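Local coordinates for protein terminase large subunit (Bacillus phage spp1, PDB 2WBN) that packages viral DNA into empty capsids as the ATP-driven motor subunit of the terminase and cuts the genome, this chain being its metal-dependent nuclease domain, at residues 109-112 with 113-116; 133-136 with 137-141. All blocks are in the same frame, centred on the assembly; numbering follows the deposited sequence.

Contact 1 of 2, residues 109-112 with 113-116; sequences IADS and SEPR
D111 and S113 close an Asx turn, one carboxylate oxygen of the aspartate taking two bonds from the serine. The hydroxyl S113 OG donates to D111 OD1 at 2.7 Å, arriving on the syn side and 23° out of the carboxylate plane. The backbone S113 N reaches the same D111 OD1 at 3.1 Å, from the same face but more steeply, 45° out of the plane. A chi1 of 170° sets the D111 carboxylate beside the residue's own carbonyl carbon, on the path of the type I turn D111-E114, where both donors meet OD1. This double hold should limit rotation of the group, and D111 OD2 is engaged separately by the backbone N of F57.

E114, at the N-cap position, extends its side chain alongside that carboxylate. A water lies between the two carboxylates, 2.6 Å from D111 OD2 and 2.7 Å from E114 OE2, and probably eases the closeness of two like charges, while E114 OE1 is bonded to the hydroxyl of S117 in the first turn of the helix. P115 CD rests 3.6 Å from S112 O.

D111 is a manganese ligand of the nuclease site in this RNase H-like domain. It stands where strand 108-110, beside strand 51-56, ends and the chain turns into helix 115-124, the crossover connection to the parallel strand 130-132.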
ATOM      1  N   ILE A 109       8.094   0.515  -4.852  1.00 45.69           N
ATOM      2  CA  ILE A 109       7.755  -0.612  -5.701  1.00 45.84           C
ATOM      3  C   ILE A 109       6.416  -0.287  -6.328  1.00 45.81           C
ATOM      4  O   ILE A 109       5.433  -0.015  -5.620  1.00 44.92           O
ATOM      5  CB  ILE A 109       7.724  -1.964  -4.945  1.00 46.59           C
ATOM      6  CG1 ILE A 109       9.089  -2.245  -4.290  1.00 47.21           C
ATOM      7  CG2 ILE A 109       7.428  -3.098  -5.917  1.00 47.28           C
ATOM      8  CD1 ILE A 109       9.194  -3.598  -3.541  1.00 46.19           C
ATOM      9  N   ALA A 110       6.385  -0.287  -7.663  1.00 45.09           N
ATOM     10  CA  ALA A 110       5.240   0.187  -8.397  1.00 45.52           C
ATOM     11  C   ALA A 110       4.591  -0.861  -9.275  1.00 45.71           C
ATOM     12  O   ALA A 110       5.252  -1.696  -9.887  1.00 46.06           O
ATOM     13  CB  ALA A 110       5.620   1.412  -9.252  1.00 45.39           C
ATOM     14  N   ASP A 111       3.266  -0.763  -9.324  1.00 46.07           N
ATOM     15  CA  ASP A 111       2.387  -1.384 -10.311  1.00 45.78           C
ATOM     16  C   ASP A 111       3.055  -1.551 -11.679  1.00 44.99           C
ATOM     17  O   ASP A 111       3.215  -0.586 -12.417  1.00 43.83           O
ATOM     18  CB  ASP A 111       1.133  -0.476 -10.365  1.00 46.13           C
ATOM     19  CG  ASP A 111       0.160  -0.787 -11.499  1.00 46.49           C
ATOM     20  OD1 ASP A 111       0.227  -1.868 -12.132  1.00 47.64           O
ATOM     21  OD2 ASP A 111      -0.716   0.108 -11.740  1.00 47.58           O
ATOM     22  N   SER A 112       3.421  -2.791 -12.018  1.00 44.78           N
ATOM     23  CA  SER A 112       4.219  -3.058 -13.213  1.00 44.42           C
ATOM     24  C   SER A 112       3.386  -3.073 -14.506  1.00 43.15           C
ATOM     25  O   SER A 112       3.946  -3.230 -15.573  1.00 42.66           O
ATOM     26  CB  SER A 112       5.015  -4.366 -13.070  1.00 45.18           C
ATOM     27  OG  SER A 112       4.162  -5.495 -13.028  1.00 47.19           O
ATOM     28  N   SER A 113       2.063  -2.883 -14.412  1.00 41.64           N
ATOM     29  CA  SER A 113       1.200  -2.832 -15.602  1.00 40.57           C
ATOM     30  C   SER A 113       1.380  -1.544 -16.413  1.00 40.24           C
ATOM     31  O   SER A 113       0.934  -1.466 -17.564  1.00 39.91           O
ATOM     32  CB  SER A 113      -0.285  -2.975 -15.216  1.00 40.87           C
ATOM     33  OG  SER A 113      -0.776  -1.793 -14.619  1.00 41.29           O
ATOM     34  N   GLU A 114       2.049  -0.554 -15.833  1.00 40.31           N
ATOM     35  CA  GLU A 114       2.303   0.719 -16.501  1.00 41.38           C
ATOM     36  C   GLU A 114       3.820   0.977 -16.594  1.00 41.30           C
ATOM     37  O   GLU A 114       4.352   1.867 -15.920  1.00 41.62           O
ATOM     38  CB  GLU A 114       1.587   1.840 -15.743  1.00 42.39           C
ATOM     39  CG  GLU A 114       0.062   1.645 -15.659  1.00 44.55           C
ATOM     40  CD  GLU A 114      -0.714   2.942 -15.396  1.00 46.11           C
ATOM     41  OE1 GLU A 114      -0.169   4.057 -15.596  1.00 46.43           O
ATOM     42  OE2 GLU A 114      -1.890   2.846 -15.010  1.00 49.86           O
ATOM     43  N   PRO A 115       4.524   0.181 -17.412  1.00 41.03           N
ATOM     44  CA  PRO A 115       5.995   0.330 -17.480  1.00 41.51           C
ATOM     45  C   PRO A 115       6.452   1.734 -17.888  1.00 41.14           C
ATOM     46  O   PRO A 115       7.479   2.186 -17.423  1.00 41.94           O
ATOM     47  CB  PRO A 115       6.416  -0.728 -18.485  1.00 40.72           C
ATOM     48  CG  PRO A 115       5.191  -1.024 -19.280  1.00 41.62           C
ATOM     49  CD  PRO A 115       4.042  -0.858 -18.331  1.00 40.76           C
ATOM     50  N   ARG A 116       5.673   2.438 -18.698  1.00 41.99           N
ATOM     51  CA  ARG A 116       6.088   3.767 -19.164  1.00 42.56           C
ATOM     52  C   ARG A 116       5.772   4.851 -18.115  1.00 42.38           C
ATOM     53  O   ARG A 116       6.390   5.918 -18.126  1.00 42.64           O
ATOM     54  CB  ARG A 116       5.449   4.118 -20.503  1.00 42.55           C
ATOM     55  CG  ARG A 116       5.498   3.026 -21.599  1.00 45.89           C
ATOM     56  CD  ARG A 116       6.858   2.406 -21.791  1.00 46.83           C
ATOM     57  NE  ARG A 116       7.623   3.020 -22.854  1.00 48.92           N
ATOM     58  CZ  ARG A 116       8.674   3.822 -22.711  1.00 48.86           C
ATOM     59  NH1 ARG A 116       9.107   4.166 -21.511  1.00 52.95           N
ATOM     60  NH2 ARG A 116       9.278   4.305 -23.780  1.00 45.98           N
TER
HETATM   61  O   HOH W   1      -2.422   0.590 -13.692  1.00 51.99           O

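Contact 2 of 2, residues 133-136 with 137-141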
ATOM      1  N   ALA A 133       7.154  -3.691  -9.631  1.00 51.84           N
ATOM      2  CA  ALA A 133       6.902  -4.889  -8.850  1.00 52.20           C
ATOM      3  C   ALA A 133       7.337  -6.094  -9.674  1.00 52.96           C
ATOM      4  O   ALA A 133       6.933  -6.235 -10.817  1.00 51.80           O
ATOM      5  CB  ALA A 133       5.433  -5.007  -8.494  1.00 52.41           C
ATOM      6  N   LYS A 134       8.172  -6.941  -9.078  1.00 53.79           N
ATOM      7  CA  LYS A 134       8.647  -8.164  -9.724  1.00 55.22           C
ATOM      8  C   LYS A 134       7.565  -9.237  -9.786  1.00 55.73           C
ATOM      9  O   LYS A 134       7.507 -10.009 -10.749  1.00 55.58           O
ATOM     10  CB  LYS A 134       9.887  -8.713  -9.002  1.00 55.30           C
ATOM     11  CG  LYS A 134      11.146  -7.888  -9.243  1.00 56.60           C
ATOM     12  CD  LYS A 134      12.327  -8.385  -8.411  1.00 58.24           C
ATOM     13  CE  LYS A 134      13.660  -7.871  -8.972  1.00 59.56           C
ATOM     14  NZ  LYS A 134      13.635  -6.383  -9.166  1.00 60.06           N
ATOM     15  N   LYS A 135       6.713  -9.291  -8.766  1.00 56.32           N
ATOM     16  CA  LYS A 135       5.691 -10.327  -8.707  1.00 56.97           C
ATOM     17  C   LYS A 135       4.573 -10.042  -9.700  1.00 57.56           C
ATOM     18  O   LYS A 135       4.335  -8.894 -10.065  1.00 57.43           O
ATOM     19  CB  LYS A 135       5.137 -10.481  -7.295  1.00 57.19           C
ATOM     20  CG  LYS A 135       6.066 -11.219  -6.334  1.00 57.07           C
ATOM     21  CD  LYS A 135       5.299 -11.629  -5.094  1.00 57.49           C
ATOM     22  CE  LYS A 135       6.129 -12.439  -4.112  1.00 57.76           C
ATOM     23  NZ  LYS A 135       5.316 -12.596  -2.878  1.00 57.51           N
ATOM     24  N   GLY A 136       3.908 -11.109 -10.136  1.00 58.26           N
ATOM     25  CA  GLY A 136       2.940 -11.041 -11.224  1.00 58.78           C
ATOM     26  C   GLY A 136       1.508 -11.056 -10.739  1.00 58.91           C
ATOM     27  O   GLY A 136       1.264 -10.960  -9.543  1.00 59.19           O
ATOM     28  N   PRO A 137       0.548 -11.187 -11.673  1.00 59.16           N
ATOM     29  CA  PRO A 137      -0.866 -11.212 -11.292  1.00 59.18           C
ATOM     30  C   PRO A 137      -1.250 -12.424 -10.431  1.00 59.15           C
ATOM     31  O   PRO A 137      -2.168 -12.319  -9.611  1.00 60.36           O
ATOM     32  CB  PRO A 137      -1.599 -11.234 -12.640  1.00 59.23           C
ATOM     33  CG  PRO A 137      -0.571 -10.799 -13.662  1.00 59.36           C
ATOM     34  CD  PRO A 137       0.727 -11.296 -13.134  1.00 59.43           C
ATOM     35  N   ASP A 138      -0.537 -13.544 -10.578  1.00 58.47           N
ATOM     36  CA  ASP A 138      -0.791 -14.739  -9.757  1.00 58.21           C
ATOM     37  C   ASP A 138      -0.286 -14.666  -8.302  1.00 57.61           C
ATOM     38  O   ASP A 138      -0.442 -15.621  -7.548  1.00 57.95           O
ATOM     39  CB  ASP A 138      -0.210 -15.974 -10.451  1.00 58.09           C
ATOM     40  CG  ASP A 138      -0.922 -16.283 -11.745  1.00 58.89           C
ATOM     41  OD1 ASP A 138      -2.123 -15.948 -11.819  1.00 60.10           O
ATOM     42  OD2 ASP A 138      -0.297 -16.845 -12.682  1.00 59.45           O
ATOM     43  N   SER A 139       0.310 -13.547  -7.907  1.00 57.20           N
ATOM     44  CA  SER A 139       0.779 -13.362  -6.520  1.00 56.68           C
ATOM     45  C   SER A 139      -0.232 -12.679  -5.613  1.00 55.82           C
ATOM     46  O   SER A 139       0.030 -12.514  -4.420  1.00 55.60           O
ATOM     47  CB  SER A 139       2.053 -12.512  -6.509  1.00 56.98           C
ATOM     48  OG  SER A 139       1.778 -11.182  -6.927  1.00 56.53           O
ATOM     49  N   VAL A 140      -1.374 -12.267  -6.162  1.00 54.94           N
ATOM     50  CA  VAL A 140      -2.315 -11.433  -5.411  1.00 54.27           C
ATOM     51  C   VAL A 140      -2.806 -12.098  -4.124  1.00 53.94           C
ATOM     52  O   VAL A 140      -2.676 -11.527  -3.034  1.00 52.79           O
ATOM     53  CB  VAL A 140      -3.533 -10.989  -6.266  1.00 54.19           C
ATOM     54  CG1 VAL A 140      -4.609 -10.352  -5.375  1.00 53.55           C
ATOM     55  CG2 VAL A 140      -3.088 -10.017  -7.362  1.00 53.32           C
ATOM     56  N   GLU A 141      -3.369 -13.295  -4.250  1.00 53.36           N
ATOM     57  CA  GLU A 141      -3.965 -13.972  -3.099  1.00 53.39           C
ATOM     58  C   GLU A 141      -2.910 -14.216  -2.009  1.00 52.72           C
ATOM     59  O   GLU A 141      -3.157 -13.919  -0.840  1.00 51.79           O
ATOM     60  CB  GLU A 141      -4.660 -15.265  -3.535  1.00 53.90           C
ATOM     61  CG  GLU A 141      -5.091 -16.191  -2.396  1.00 57.06           C
ATOM     62  CD  GLU A 141      -5.846 -17.413  -2.884  1.00 60.79           C
ATOM     63  OE1 GLU A 141      -6.190 -17.454  -4.087  1.00 63.05           O
ATOM     64  OE2 GLU A 141      -6.096 -18.336  -2.065  1.00 63.85           O
TER
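The carbonyl of G136 is clasped by S139 in a tight turn of type I geometry, which leads the chain out of the loop after strand 130-132 and into helix 140-148 of the RNase H-like fold. Two hydrogen bonds converge on G136 O. S139 OG donates at 2.7 Å, in the carbonyl plane and with a C=O...donor angle of 156°. The backbone S139 N adds a longer bond of 3.2 Å to G136 O, coming from above that plane, 57° out of it. The hydroxyl can join its own amide on one acceptor because OG sits between the backbone N and the carbonyl carbon (chi1 67°). P137 and D138 form the middle of the turn.

Among polar contacts with the rest of the domain, the E200 carboxylate accepts from the backbone N of both K134 and K135, one oxygen to each. K134 NZ forms a salt bridge with E131.

Van der Waals contact comes from the aliphatic part of K135, which is extended beyond CG and runs past the serine. K135 CB lies 3.5 Å from S139 OG, and K135 CD packs 3.6 Å from S139 CB.

Contacts 1 and 2 follow one another along the chain, with centres about 12 Å apart, and mark the exits of the neighbouring parallel strands 108-110 and 130-132. They meet directly: A133 N lies 2.8 Å from A110 O, probably a hydrogen bond, just beyond the end of strand 130-132, and I109 CG2 packs 3.5 Å from A133 CA. Both border the two-metal nuclease site. In contact 1, the nearest side-chain atoms of D111 and D56 are about 4 Å apart, bringing two manganese ligands together. Contact 2 supplies no listed ligand, but the nearest side-chain atoms of V140 and the ligand D193 are about 5 Å apart.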